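Long-range contacts in hypothetical protein (Pseudomonas aeruginosa, PDB 2H9F), which probably isomerises methylaconitate, as a member of the PrpF family, and forms an assembly of two subunits: residues R9-T13 with F25-P31; F45-I49 with S70-I74; A226-R232 with F281-R286; E235-N241 with K312-A316. All coordinates share one frame; numbering follows the deposited sequence.

Interaction 1 of 4, residues R9-T13 with F25-P31; sequences RIPAT and FRLEDLP. With SO4 (sulfate ion), chain H.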
loop_
_atom_site.group_PDB
_atom_site.type_symbol
_atom_site.label_atom_id
_atom_site.label_comp_id
_atom_site.label_asym_id
_atom_site.label_seq_id
_atom_site.Cartn_x
_atom_site.Cartn_y
_atom_site.Cartn_z
ATOM N N ARG A 9 -11.435 1.787 20.491
ATOM C CA ARG A 9 -12.178 1.536 19.261
ATOM C C ARG A 9 -12.924 2.817 18.840
ATOM O O ARG A 9 -13.715 3.380 19.632
ATOM C CB ARG A 9 -13.191 0.383 19.433
ATOM C CG ARG A 9 -12.730 -0.932 20.146
ATOM C CD ARG A 9 -13.738 -2.097 19.847
ATOM N NE ARG A 9 -15.166 -1.736 20.040
ATOM C CZ ARG A 9 -16.223 -2.184 19.334
ATOM N NH1 ARG A 9 -16.104 -3.042 18.332
ATOM N NH2 ARG A 9 -17.438 -1.752 19.644
ATOM N N ILE A 10 -12.602 3.320 17.646
ATOM C CA ILE A 10 -13.165 4.577 17.090
ATOM C C ILE A 10 -13.966 4.271 15.855
ATOM O O ILE A 10 -13.429 3.681 14.892
ATOM C CB ILE A 10 -12.069 5.663 16.801
ATOM C CG1 ILE A 10 -11.177 5.847 18.018
ATOM C CG2 ILE A 10 -12.689 7.071 16.413
ATOM C CD1 ILE A 10 -9.910 6.570 17.718
ATOM N N PRO A 11 -15.276 4.577 15.900
ATOM C CA PRO A 11 -16.116 4.370 14.715
ATOM C C PRO A 11 -15.517 5.063 13.500
ATOM O O PRO A 11 -15.173 6.225 13.567
ATOM C CB PRO A 11 -17.463 4.996 15.096
ATOM C CG PRO A 11 -17.434 5.121 16.574
ATOM C CD PRO A 11 -16.018 5.179 17.011
ATOM N N ALA A 12 -15.420 4.342 12.388
ATOM C CA ALA A 12 -14.785 4.850 11.171
ATOM C C ALA A 12 -15.336 4.061 10.000
ATOM O O ALA A 12 -15.829 2.958 10.168
ATOM C CB ALA A 12 -13.252 4.644 11.158
ATOM N N THR A 13 -15.140 4.651 8.835
ATOM C CA THR A 13 -15.471 4.066 7.550
ATOM C C THR A 13 -14.273 4.281 6.625
ATOM O O THR A 13 -13.720 5.401 6.495
ATOM C CB THR A 13 -16.739 4.683 6.991
ATOM O OG1 THR A 13 -17.741 4.633 8.021
ATOM C CG2 THR A 13 -17.235 3.902 5.735
ATOM N N PHE A 25 -14.175 9.774 9.382
ATOM C CA PHE A 25 -14.771 9.879 10.692
ATOM C C PHE A 25 -15.880 10.912 10.723
ATOM O O PHE A 25 -15.723 11.975 10.156
ATOM C CB PHE A 25 -13.711 10.360 11.692
ATOM C CG PHE A 25 -12.538 9.463 11.796
ATOM C CD1 PHE A 25 -11.469 9.603 10.937
ATOM C CD2 PHE A 25 -12.507 8.457 12.756
ATOM C CE1 PHE A 25 -10.362 8.742 11.017
ATOM C CE2 PHE A 25 -11.381 7.636 12.888
ATOM C CZ PHE A 25 -10.302 7.794 12.025
ATOM N N ARG A 26 -16.952 10.631 11.457
ATOM C CA ARG A 26 -17.822 11.724 11.939
ATOM C C ARG A 26 -17.182 12.440 13.102
ATOM O O ARG A 26 -16.652 11.795 14.012
ATOM C CB ARG A 26 -19.147 11.203 12.420
ATOM C CG ARG A 26 -19.781 10.183 11.503
ATOM C CD ARG A 26 -21.201 9.892 11.879
ATOM N NE ARG A 26 -21.329 9.412 13.241
ATOM C CZ ARG A 26 -22.478 9.122 13.835
ATOM N NH1 ARG A 26 -23.630 9.262 13.188
ATOM N NH2 ARG A 26 -22.472 8.734 15.110
ATOM N N LEU A 27 -17.272 13.767 13.142
ATOM C CA LEU A 27 -16.665 14.517 14.242
ATOM C C LEU A 27 -17.097 14.002 15.624
ATOM O O LEU A 27 -16.269 13.799 16.500
ATOM C CB LEU A 27 -16.980 16.009 14.109
ATOM C CG LEU A 27 -16.462 16.957 15.174
ATOM C CD1 LEU A 27 -14.929 17.034 15.213
ATOM C CD2 LEU A 27 -17.097 18.318 14.919
ATOM N N GLU A 28 -18.387 13.760 15.794
ATOM C CA GLU A 28 -18.947 13.284 17.061
ATOM C C GLU A 28 -18.425 11.915 17.502
ATOM O O GLU A 28 -18.500 11.584 18.678
ATOM C CB GLU A 28 -20.486 13.220 16.957
ATOM C CG GLU A 28 -21.017 12.100 16.014
ATOM C CD GLU A 28 -22.520 12.253 15.619
ATOM O OE1 GLU A 28 -23.338 12.061 16.559
ATOM O OE2 GLU A 28 -22.853 12.541 14.395
ATOM N N ASP A 29 -17.926 11.103 16.565
ATOM C CA ASP A 29 -17.353 9.791 16.899
ATOM C C ASP A 29 -15.912 9.839 17.402
ATOM O O ASP A 29 -15.375 8.823 17.879
ATOM C CB ASP A 29 -17.399 8.875 15.692
ATOM C CG ASP A 29 -18.804 8.491 15.296
ATOM O OD1 ASP A 29 -19.716 8.581 16.175
ATOM O OD2 ASP A 29 -18.991 8.086 14.099
ATOM N N LEU A 30 -15.278 11.006 17.321
ATOM C CA LEU A 30 -13.875 11.110 17.696
ATOM C C LEU A 30 -13.781 11.229 19.189
ATOM O O LEU A 30 -14.648 11.832 19.824
ATOM C CB LEU A 30 -13.200 12.338 17.064
ATOM C CG LEU A 30 -13.006 12.306 15.541
ATOM C CD1 LEU A 30 -12.410 13.629 15.011
ATOM C CD2 LEU A 30 -12.168 11.120 15.078
ATOM N N PRO A 31 -12.670 10.763 19.756
ATOM C CA PRO A 31 -12.394 11.110 21.150
ATOM C C PRO A 31 -12.498 12.586 21.435
ATOM O O PRO A 31 -12.224 13.423 20.591
ATOM C CB PRO A 31 -10.966 10.635 21.350
ATOM C CG PRO A 31 -10.783 9.561 20.365
ATOM C CD PRO A 31 -11.579 9.985 19.175
HETATM S S SO4 H . -26.099 7.697 15.874
HETATM O O1 SO4 H . -25.774 7.006 14.623
HETATM O O2 SO4 H . -26.013 9.150 15.693
HETATM O O3 SO4 H . -27.464 7.333 16.258
HETATM O O4 SO4 H . -25.172 7.281 16.931
HETATM O O HOH W 1 -17.051 7.852 12.352
#

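Interaction 2 of 4, residues F45-I49 with S70-I74; sequences FMRVI and SKCVI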
loop_
_atom_site.group_PDB
_atom_site.type_symbol
_atom_site.label_atom_id
_atom_site.label_comp_id
_atom_site.label_asym_id
_atom_site.label_seq_id
_atom_site.Cartn_x
_atom_site.Cartn_y
_atom_site.Cartn_z
ATOM N N PHE A 45 -4.543 10.641 14.053
ATOM C CA PHE A 45 -4.562 10.293 12.647
ATOM C C PHE A 45 -3.239 9.710 12.138
ATOM O O PHE A 45 -3.211 8.761 11.343
ATOM C CB PHE A 45 -5.011 11.505 11.848
ATOM C CG PHE A 45 -6.478 11.848 12.033
ATOM C CD1 PHE A 45 -7.344 10.991 12.691
ATOM C CD2 PHE A 45 -7.003 12.974 11.451
ATOM C CE1 PHE A 45 -8.653 11.304 12.851
ATOM C CE2 PHE A 45 -8.329 13.256 11.564
ATOM C CZ PHE A 45 -9.151 12.448 12.304
HETATM N N MSE A 46 -2.142 10.249 12.643
HETATM C CA MSE A 46 -0.812 9.634 12.432
HETATM C C MSE A 46 -0.897 8.172 12.836
HETATM O O MSE A 46 -0.600 7.202 12.049
HETATM C CB MSE A 46 0.273 10.418 13.273
HETATM C CG MSE A 46 0.720 11.667 12.669
HETATM SE SE MSE A 46 1.984 12.379 13.919
HETATM C CE MSE A 46 1.603 14.344 13.979
ATOM N N ARG A 47 -1.488 7.917 13.990
ATOM C CA ARG A 47 -1.454 6.553 14.519
ATOM C C ARG A 47 -2.428 5.638 13.756
ATOM O O ARG A 47 -2.120 4.452 13.477
ATOM C CB ARG A 47 -1.683 6.587 16.046
ATOM C CG ARG A 47 -1.306 5.293 16.787
ATOM C CD ARG A 47 0.219 5.041 16.983
ATOM N NE ARG A 47 0.351 3.598 16.870
ATOM C CZ ARG A 47 0.761 2.726 17.790
ATOM N NH1 ARG A 47 1.273 3.062 18.983
ATOM N NH2 ARG A 47 0.704 1.444 17.440
ATOM N N VAL A 48 -3.581 6.186 13.366
ATOM C CA VAL A 48 -4.548 5.371 12.564
ATOM C C VAL A 48 -3.906 4.929 11.281
ATOM O O VAL A 48 -4.089 3.760 10.809
ATOM C CB VAL A 48 -5.848 6.195 12.283
ATOM C CG1 VAL A 48 -6.666 5.635 11.148
ATOM C CG2 VAL A 48 -6.678 6.270 13.574
ATOM N N ILE A 49 -3.237 5.883 10.644
ATOM C CA ILE A 49 -2.534 5.657 9.381
ATOM C C ILE A 49 -1.298 4.762 9.458
ATOM O O ILE A 49 -1.072 3.923 8.548
ATOM C CB ILE A 49 -2.195 6.978 8.669
ATOM C CG1 ILE A 49 -3.497 7.599 8.123
ATOM C CG2 ILE A 49 -1.204 6.765 7.522
ATOM C CD1 ILE A 49 -4.315 6.678 7.198
ATOM N N SER A 70 -2.796 7.779 2.275
ATOM C CA SER A 70 -2.328 8.223 3.560
ATOM C C SER A 70 -3.129 9.451 3.989
ATOM O O SER A 70 -2.611 10.536 4.199
ATOM C CB SER A 70 -0.821 8.443 3.530
ATOM O OG SER A 70 -0.368 8.906 4.796
ATOM N N LYS A 71 -4.425 9.222 4.129
ATOM C CA LYS A 71 -5.394 10.278 4.268
ATOM C C LYS A 71 -6.493 9.975 5.301
ATOM O O LYS A 71 -7.049 8.907 5.321
ATOM C CB LYS A 71 -6.078 10.518 2.886
ATOM C CG LYS A 71 -5.162 10.879 1.734
ATOM C CD LYS A 71 -5.988 11.120 0.442
ATOM C CE LYS A 71 -5.154 11.193 -0.851
ATOM N NZ LYS A 71 -4.516 12.466 -1.088
ATOM N N CYS A 72 -6.856 10.980 6.076
ATOM C CA CYS A 72 -7.965 10.906 7.019
ATOM C C CYS A 72 -8.933 12.072 6.754
ATOM O O CYS A 72 -8.501 13.191 6.412
ATOM C CB CYS A 72 -7.439 11.009 8.433
ATOM S SG CYS A 72 -6.678 9.456 9.022
ATOM N N VAL A 73 -10.222 11.826 6.965
ATOM C CA VAL A 73 -11.264 12.831 6.711
ATOM C C VAL A 73 -12.223 12.891 7.890
ATOM O O VAL A 73 -12.615 11.846 8.419
ATOM C CB VAL A 73 -12.040 12.479 5.433
ATOM C CG1 VAL A 73 -13.343 13.341 5.261
ATOM C CG2 VAL A 73 -11.135 12.606 4.207
ATOM N N ILE A 74 -12.521 14.119 8.335
ATOM C CA ILE A 74 -13.594 14.427 9.308
ATOM C C ILE A 74 -14.766 15.130 8.579
ATOM O O ILE A 74 -14.556 16.099 7.846
ATOM C CB ILE A 74 -13.117 15.359 10.455
ATOM C CG1 ILE A 74 -11.894 14.758 11.179
ATOM C CG2 ILE A 74 -14.293 15.584 11.461
ATOM C CD1 ILE A 74 -11.199 15.736 12.148
#

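Interaction 3 of 4, residues A226-R232 with F281-R286; sequences AEEIGYR and FVAPPR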
loop_
_atom_site.group_PDB
_atom_site.type_symbol
_atom_site.label_atom_id
_atom_site.label_comp_id
_atom_site.label_asym_id
_atom_site.label_seq_id
_atom_site.Cartn_x
_atom_site.Cartn_y
_atom_site.Cartn_z
ATOM N N ALA A 226 -4.951 20.581 -33.909
ATOM C CA ALA A 226 -4.297 19.424 -34.514
ATOM C C ALA A 226 -3.930 19.649 -35.973
ATOM O O ALA A 226 -2.768 19.476 -36.372
ATOM C CB ALA A 226 -5.163 18.211 -34.379
ATOM N N GLU A 227 -4.908 20.041 -36.775
ATOM C CA GLU A 227 -4.693 20.116 -38.221
ATOM C C GLU A 227 -3.565 21.093 -38.555
ATOM O O GLU A 227 -2.687 20.801 -39.362
ATOM C CB GLU A 227 -5.961 20.543 -38.952
ATOM C CG GLU A 227 -5.866 20.368 -40.488
ATOM C CD GLU A 227 -7.112 20.885 -41.260
ATOM O OE1 GLU A 227 -8.272 20.679 -40.792
ATOM O OE2 GLU A 227 -6.920 21.487 -42.355
ATOM N N GLU A 228 -3.584 22.251 -37.907
ATOM C CA GLU A 228 -2.635 23.277 -38.244
ATOM C C GLU A 228 -1.197 22.843 -37.942
ATOM O O GLU A 228 -0.280 23.203 -38.662
ATOM C CB GLU A 228 -2.974 24.589 -37.538
ATOM C CG GLU A 228 -2.300 25.786 -38.195
ATOM C CD GLU A 228 -2.633 27.125 -37.561
ATOM O OE1 GLU A 228 -3.487 27.176 -36.632
ATOM O OE2 GLU A 228 -2.031 28.125 -38.023
ATOM N N ILE A 229 -0.995 22.089 -36.880
ATOM C CA ILE A 229 0.358 21.714 -36.496
ATOM C C ILE A 229 0.745 20.363 -37.072
ATOM O O ILE A 229 1.783 19.824 -36.717
ATOM C CB ILE A 229 0.549 21.687 -34.974
ATOM C CG1 ILE A 229 -0.330 20.609 -34.331
ATOM C CG2 ILE A 229 0.290 23.081 -34.382
ATOM C CD1 ILE A 229 0.082 20.302 -32.924
ATOM N N GLY A 230 -0.117 19.804 -37.913
ATOM C CA GLY A 230 0.242 18.670 -38.738
ATOM C C GLY A 230 -0.226 17.347 -38.223
ATOM O O GLY A 230 0.284 16.324 -38.639
ATOM N N TYR A 231 -1.180 17.379 -37.305
ATOM C CA TYR A 231 -1.710 16.181 -36.685
ATOM C C TYR A 231 -3.196 16.028 -36.966
ATOM O O TYR A 231 -3.899 16.950 -37.351
ATOM C CB TYR A 231 -1.443 16.162 -35.165
ATOM C CG TYR A 231 0.020 15.976 -34.839
ATOM C CD1 TYR A 231 0.914 17.027 -34.972
ATOM C CD2 TYR A 231 0.527 14.741 -34.469
ATOM C CE1 TYR A 231 2.271 16.865 -34.704
ATOM C CE2 TYR A 231 1.889 14.569 -34.197
ATOM C CZ TYR A 231 2.751 15.635 -34.325
ATOM O OH TYR A 231 4.097 15.480 -34.082
ATOM N N ARG A 232 -3.651 14.816 -36.737
ATOM C CA ARG A 232 -4.978 14.383 -37.065
ATOM C C ARG A 232 -5.851 14.535 -35.834
ATOM O O ARG A 232 -7.048 14.752 -35.943
ATOM C CB ARG A 232 -4.861 12.932 -37.485
ATOM C CG ARG A 232 -6.115 12.246 -37.672
ATOM C CD ARG A 232 -6.731 12.597 -38.931
ATOM N NE ARG A 232 -7.624 11.498 -39.289
ATOM C CZ ARG A 232 -8.637 11.619 -40.132
ATOM N NH1 ARG A 232 -8.861 12.771 -40.782
ATOM N NH2 ARG A 232 -9.415 10.562 -40.320
ATOM N N PHE A 281 -3.348 19.557 -28.194
ATOM C CA PHE A 281 -3.910 19.855 -29.465
ATOM C C PHE A 281 -5.270 19.207 -29.545
ATOM O O PHE A 281 -5.468 18.113 -29.013
ATOM C CB PHE A 281 -3.013 19.436 -30.650
ATOM C CG PHE A 281 -2.488 18.020 -30.604
ATOM C CD1 PHE A 281 -1.429 17.677 -29.785
ATOM C CD2 PHE A 281 -2.995 17.032 -31.480
ATOM C CE1 PHE A 281 -0.908 16.369 -29.795
ATOM C CE2 PHE A 281 -2.494 15.728 -31.477
ATOM C CZ PHE A 281 -1.462 15.394 -30.654
ATOM N N VAL A 282 -6.166 19.919 -30.227
ATOM C CA VAL A 282 -7.584 19.584 -30.324
ATOM C C VAL A 282 -8.042 19.408 -31.768
ATOM O O VAL A 282 -7.440 19.940 -32.716
ATOM C CB VAL A 282 -8.456 20.691 -29.637
ATOM C CG1 VAL A 282 -8.026 20.864 -28.198
ATOM C CG2 VAL A 282 -8.409 22.011 -30.391
ATOM N N ALA A 283 -9.146 18.691 -31.923
ATOM C CA ALA A 283 -9.725 18.464 -33.217
ATOM C C ALA A 283 -11.215 18.144 -33.077
ATOM O O ALA A 283 -11.688 17.672 -32.044
ATOM C CB ALA A 283 -9.014 17.323 -33.938
ATOM N N PRO A 284 -11.971 18.403 -34.134
ATOM C CA PRO A 284 -13.337 17.906 -34.141
ATOM C C PRO A 284 -13.326 16.399 -34.072
ATOM O O PRO A 284 -12.319 15.781 -34.387
ATOM C CB PRO A 284 -13.894 18.357 -35.473
ATOM C CG PRO A 284 -12.831 19.140 -36.148
ATOM C CD PRO A 284 -11.593 19.135 -35.355
ATOM N N PRO A 285 -14.453 15.818 -33.675
ATOM C CA PRO A 285 -14.541 14.399 -33.492
ATOM C C PRO A 285 -14.350 13.571 -34.747
ATOM O O PRO A 285 -14.729 13.937 -35.835
ATOM C CB PRO A 285 -15.929 14.197 -32.889
ATOM C CG PRO A 285 -16.636 15.438 -33.015
ATOM C CD PRO A 285 -15.692 16.522 -33.307
ATOM N N ARG A 286 -13.777 12.409 -34.534
ATOM C CA ARG A 286 -13.347 11.534 -35.570
ATOM C C ARG A 286 -13.307 10.206 -34.874
ATOM O O ARG A 286 -12.887 10.117 -33.727
ATOM C CB ARG A 286 -11.926 11.890 -35.954
ATOM C CG ARG A 286 -11.687 12.115 -37.409
ATOM C CD ARG A 286 -10.697 13.243 -37.588
ATOM N NE ARG A 286 -11.233 14.250 -38.508
ATOM C CZ ARG A 286 -11.011 15.563 -38.398
ATOM N NH1 ARG A 286 -10.258 16.040 -37.405
ATOM N NH2 ARG A 286 -11.558 16.406 -39.280
HETATM O O HOH W 2 -7.686 20.096 -35.854
#

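Interaction 4 of 4, residues E235-N241 with K312-A316; sequences ELREEIN and KLHHA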
loop_
_atom_site.group_PDB
_atom_site.type_symbol
_atom_site.label_atom_id
_atom_site.label_comp_id
_atom_site.label_asym_id
_atom_site.label_seq_id
_atom_site.Cartn_x
_atom_site.Cartn_y
_atom_site.Cartn_z
ATOM N N GLU A 235 -3.955 10.660 -32.716
ATOM C CA GLU A 235 -2.691 9.994 -32.455
ATOM C C GLU A 235 -2.590 9.351 -31.069
ATOM O O GLU A 235 -3.031 9.928 -30.060
ATOM C CB GLU A 235 -1.550 10.984 -32.626
ATOM C CG GLU A 235 -1.171 11.312 -34.080
ATOM C CD GLU A 235 -2.055 12.353 -34.758
ATOM O OE1 GLU A 235 -2.891 12.975 -34.055
ATOM O OE2 GLU A 235 -1.867 12.538 -35.996
ATOM N N LEU A 236 -1.987 8.165 -31.018
ATOM C CA LEU A 236 -1.707 7.482 -29.759
ATOM C C LEU A 236 -0.242 7.668 -29.333
ATOM O O LEU A 236 0.559 8.288 -30.031
ATOM C CB LEU A 236 -2.009 5.989 -29.892
ATOM C CG LEU A 236 -3.401 5.621 -30.390
ATOM C CD1 LEU A 236 -3.444 4.126 -30.656
ATOM C CD2 LEU A 236 -4.491 6.075 -29.398
ATOM N N ARG A 237 0.108 7.142 -28.172
ATOM C CA ARG A 237 1.426 7.408 -27.631
ATOM C C ARG A 237 2.542 6.893 -28.512
ATOM O O ARG A 237 3.516 7.589 -28.744
ATOM C CB ARG A 237 1.547 6.828 -26.242
ATOM C CG ARG A 237 0.830 7.662 -25.217
ATOM C CD ARG A 237 1.148 7.184 -23.822
ATOM N NE ARG A 237 0.799 5.782 -23.690
ATOM C CZ ARG A 237 1.256 4.963 -22.743
ATOM N NH1 ARG A 237 2.083 5.385 -21.783
ATOM N NH2 ARG A 237 0.855 3.704 -22.756
ATOM N N GLU A 238 2.403 5.679 -29.025
ATOM C CA GLU A 238 3.500 5.106 -29.772
ATOM C C GLU A 238 3.937 5.950 -30.978
ATOM O O GLU A 238 5.113 5.976 -31.323
ATOM C CB GLU A 238 3.170 3.691 -30.208
ATOM C CG GLU A 238 4.371 2.920 -30.703
ATOM C CD GLU A 238 4.007 1.530 -31.271
ATOM O OE1 GLU A 238 2.826 1.119 -31.127
ATOM O OE2 GLU A 238 4.900 0.862 -31.863
ATOM N N GLU A 239 3.013 6.645 -31.626
ATOM C CA GLU A 239 3.384 7.365 -32.849
ATOM C C GLU A 239 3.969 8.739 -32.562
ATOM O O GLU A 239 4.399 9.421 -33.479
ATOM C CB GLU A 239 2.246 7.425 -33.893
ATOM C CG GLU A 239 0.976 8.028 -33.433
ATOM C CD GLU A 239 -0.230 7.736 -34.351
ATOM O OE1 GLU A 239 -0.326 8.352 -35.450
ATOM O OE2 GLU A 239 -1.090 6.924 -33.918
ATOM N N ILE A 240 4.032 9.134 -31.298
ATOM C CA ILE A 240 4.639 10.421 -30.966
ATOM C C ILE A 240 5.846 10.251 -30.050
ATOM O O ILE A 240 6.924 10.779 -30.317
ATOM C CB ILE A 240 3.647 11.355 -30.315
ATOM C CG1 ILE A 240 2.523 11.706 -31.294
ATOM C CG2 ILE A 240 4.360 12.652 -29.896
ATOM C CD1 ILE A 240 1.451 12.676 -30.747
ATOM N N ASN A 241 5.658 9.490 -28.977
ATOM C CA ASN A 241 6.648 9.375 -27.922
ATOM C C ASN A 241 7.952 8.686 -28.303
ATOM O O ASN A 241 8.913 8.752 -27.544
ATOM C CB ASN A 241 6.017 8.699 -26.707
ATOM C CG ASN A 241 5.035 9.594 -26.016
ATOM O OD1 ASN A 241 4.942 10.771 -26.335
ATOM N ND2 ASN A 241 4.305 9.057 -25.067
ATOM N N LYS A 312 6.049 14.242 -22.933
ATOM C CA LYS A 312 5.529 13.025 -23.552
ATOM C C LYS A 312 4.008 13.082 -23.683
ATOM O O LYS A 312 3.329 13.675 -22.855
ATOM C CB LYS A 312 5.909 11.822 -22.704
ATOM C CG LYS A 312 7.427 11.482 -22.670
ATOM C CD LYS A 312 7.923 10.833 -23.976
ATOM C CE LYS A 312 9.399 10.379 -23.893
ATOM N NZ LYS A 312 9.562 8.917 -23.575
ATOM N N LEU A 313 3.458 12.470 -24.730
ATOM C CA LEU A 313 2.003 12.378 -24.859
ATOM C C LEU A 313 1.437 11.587 -23.667
ATOM O O LEU A 313 1.901 10.473 -23.384
ATOM C CB LEU A 313 1.609 11.637 -26.167
ATOM C CG LEU A 313 0.137 11.776 -26.558
ATOM C CD1 LEU A 313 -0.215 13.230 -26.861
ATOM C CD2 LEU A 313 -0.147 10.881 -27.748
ATOM N N HIS A 314 0.460 12.167 -22.967
ATOM C CA HIS A 314 -0.219 11.502 -21.849
ATOM C C HIS A 314 -1.179 10.423 -22.358
ATOM O O HIS A 314 -1.766 10.585 -23.406
ATOM C CB HIS A 314 -0.962 12.532 -21.029
ATOM C CG HIS A 314 -1.374 12.050 -19.675
ATOM N ND1 HIS A 314 -2.492 11.273 -19.470
ATOM C CD2 HIS A 314 -0.829 12.260 -18.452
ATOM C CE1 HIS A 314 -2.614 11.012 -18.184
ATOM N NE2 HIS A 314 -1.624 11.610 -17.541
ATOM N N HIS A 315 -1.329 9.325 -21.606
ATOM C CA HIS A 315 -2.128 8.143 -22.013
ATOM C C HIS A 315 -3.636 8.364 -21.975
ATOM O O HIS A 315 -4.416 7.595 -22.579
ATOM C CB HIS A 315 -1.795 6.893 -21.125
ATOM C CG HIS A 315 -2.455 6.890 -19.765
ATOM N ND1 HIS A 315 -2.020 7.677 -18.710
ATOM C CD2 HIS A 315 -3.523 6.196 -19.294
ATOM C CE1 HIS A 315 -2.796 7.468 -17.656
ATOM N NE2 HIS A 315 -3.719 6.578 -17.986
ATOM N N ALA A 316 -4.048 9.353 -21.208
ATOM C CA ALA A 316 -5.437 9.696 -21.058
ATOM C C ALA A 316 -5.488 11.242 -20.931
ATOM O O ALA A 316 -5.147 11.953 -21.874
ATOM C CB ALA A 316 -6.002 8.976 -19.839
#

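Interaction 1 of 4, residues R9-T13 with F25-P31
I10, P11 and A12 run along strand 7-17 beside the end of strand 20-26 and the 3-10 turn that follows it; the CA atoms of P11 and D29 are 6.0 Å apart, and those of A12 and F25 come to 5.1 Å. I10 CG2, anti to the backbone N (chi1 -50° for CG1), meets the F25 ring at the edge, 3.8 Å from F25 CE2, while the I10 side chain crosses P31 at about a right angle, CD1 against its ring. A12 CB reaches the same F25 CE2. The two strands form a beta hairpin, which bends away here into the 27-29 turn. The P11 ring lies against the D29 carboxylate, P11 CB 3.6 Å from D29 OD2. That carboxylate is gripped side-on by R26: NH2 to D29 OD1 lies in the guanidinium plane and is nearly straight (167°), whereas R26 NE meets D29 OD2 from above the carboxylate plane at 2.8 Å. E28 OE2 stands over one guanidinium face as a charge partner alone. A water accepts from R26 N and donates to P11 O and D29 OD2, bridging the segments. R26 NH1 bonds to A119 O and only weakly to a sulfate ion, probably from the crystallisation liquor.

Interaction 2 of 4, residues F45-I49 with S70-I74
C72 packs over one face of the F45 ring, its CB 3.9 Å from the ring centroid and 22° off the normal, a CH-pi contact displaced toward the rim. Its SG, set anti to the carbonyl carbon (chi1 -77°), turns back toward the helix and meets the same ring obliquely, 4.3 Å from the centroid, as a sulfur-aromatic contact; I49 CG1 touches this sulfur at 3.8 Å. I74 meets the ring at its edge, where its CG1 lies in the ring plane 3.8 Å from F45 CZ. The axes of helix segment 45-49 and strand segment 71-74 approach to 8.9 Å, their directions 129° apart, where helix 39-49 packs on strand 71-77. F45 also meets the F25 ring of the neighbouring strand. At the start of the strand I49 CG2 comes close to S70 OG, at 3.6 Å; in one of its two conformers this buried hydroxyl bonds to V92 O. V48 is more loosely placed, its CG1 4.4 Å from C72 SG, and I49 CD1 lies 4.0 Å from K71 N. K71 points away from the helix, its NZ bonded to Q91, and the partly exposed M46 points away from the strand.

Interaction 3 of 4, residues A226-R232 with F281-R286
F281 forms the apolar centre, its side chain packed against A226, I229 and Y231 from the loop after strand 220-225. A226 CB lies at the ring edge, 3.8 Å from F281 CD2; the I229 side chain crosses F281 at about a right angle, CD1 on F281 CB, and Y231 CB approaches F281 CE2 at 3.9 Å. The F281 CG sits between its backbone N and carbonyl carbon (chi1 50°), which turns the ring toward A226 and Y231. The Y231 ring is inclined 44° to that of F281, centroids 5.3 Å apart, and F250 of helix 244-260 meets both rings; Y231 OH bonds to Q246. A little outward, A226 CB also touches A283 CB at 4.0 Å. The loop contains a type I turn, E227 to G230; just before it A226 N donates to V282 O at 2.8 Å. This bond continues the parallel pairing of strands 220-225 and 278-283. A water donates to the same V282 O and accepts from E227 N. At the outer edge R286 CD stands 3.6 Å above the centre of one R232 guanidinium face, and the two guanidinium planes are 20° apart. With R232 NH1 3.6 Å from R286 NE, the two groups are probably mutually unfavourable in charge, so the contact would rest on the aliphatic part of R286 lying over the R232 face.

Interaction 4 of 4, residues E235-N241 with K312-A316
N241 joins the L313 backbone with both ends of its amide. L313 N donates to N241 OD1 at 2.8 Å, in the carbonyl plane and on a lone pair, and N241 ND2 returns a nearly straight bond (168°) to L313 O at 3.3 Å. That acceptor lies almost in the amide plane, so the pair fixes the rotation of the amide and makes the side chain imitate a neighbouring strand's backbone. The N241 CG is anti to its carbonyl carbon (chi1 -71°), directing the amide at L313. The aliphatic chain of K312 crosses the amide obliquely, its CD 3.7 Å from N241 CG. R237 lies next to these bonds: its CD is 3.4 Å from L313 O, and further out H315 CB sits over one face of the R237 guanidinium, 3.8 Å from NE, the two side chains running side by side. L313 itself points into the loop, where CD2 meets I240 CD1 at 3.8 Å and rests against L236 O. R237 O accepts from both I240 N and N241 N within the weakly bonded helix about 238-241. I240 and N241 back onto L247 of helix 244-260, which K312 also touches, and I240 and E235 reach F281 on strand 278-283. R306 of strand 303-309, the antiparallel partner of strand 312-313, donates to E235 O.

Overall arrangement
From the N terminus, interaction 1 comes first, closing the beta hairpin of strands 7-17 and 20-26; interaction 2 then closes the longer loop from helix 39-49 to strand 71-77. These two follow in series yet touch: F25 N probably bonds to V73 O, and L30 CD1 packs on I74 CD1. Well along the chain, interactions 3 and 4 cross, since 235-241 falls inside the loop closed by 226-232 and 281-286, while 312-316 lies beyond it. Y231 packs on I240, joining them. Interactions 1 and 3 lie on opposite sides of the chain's centre, centres about 52 Å apart, so each pair ties together its own end of the molecule.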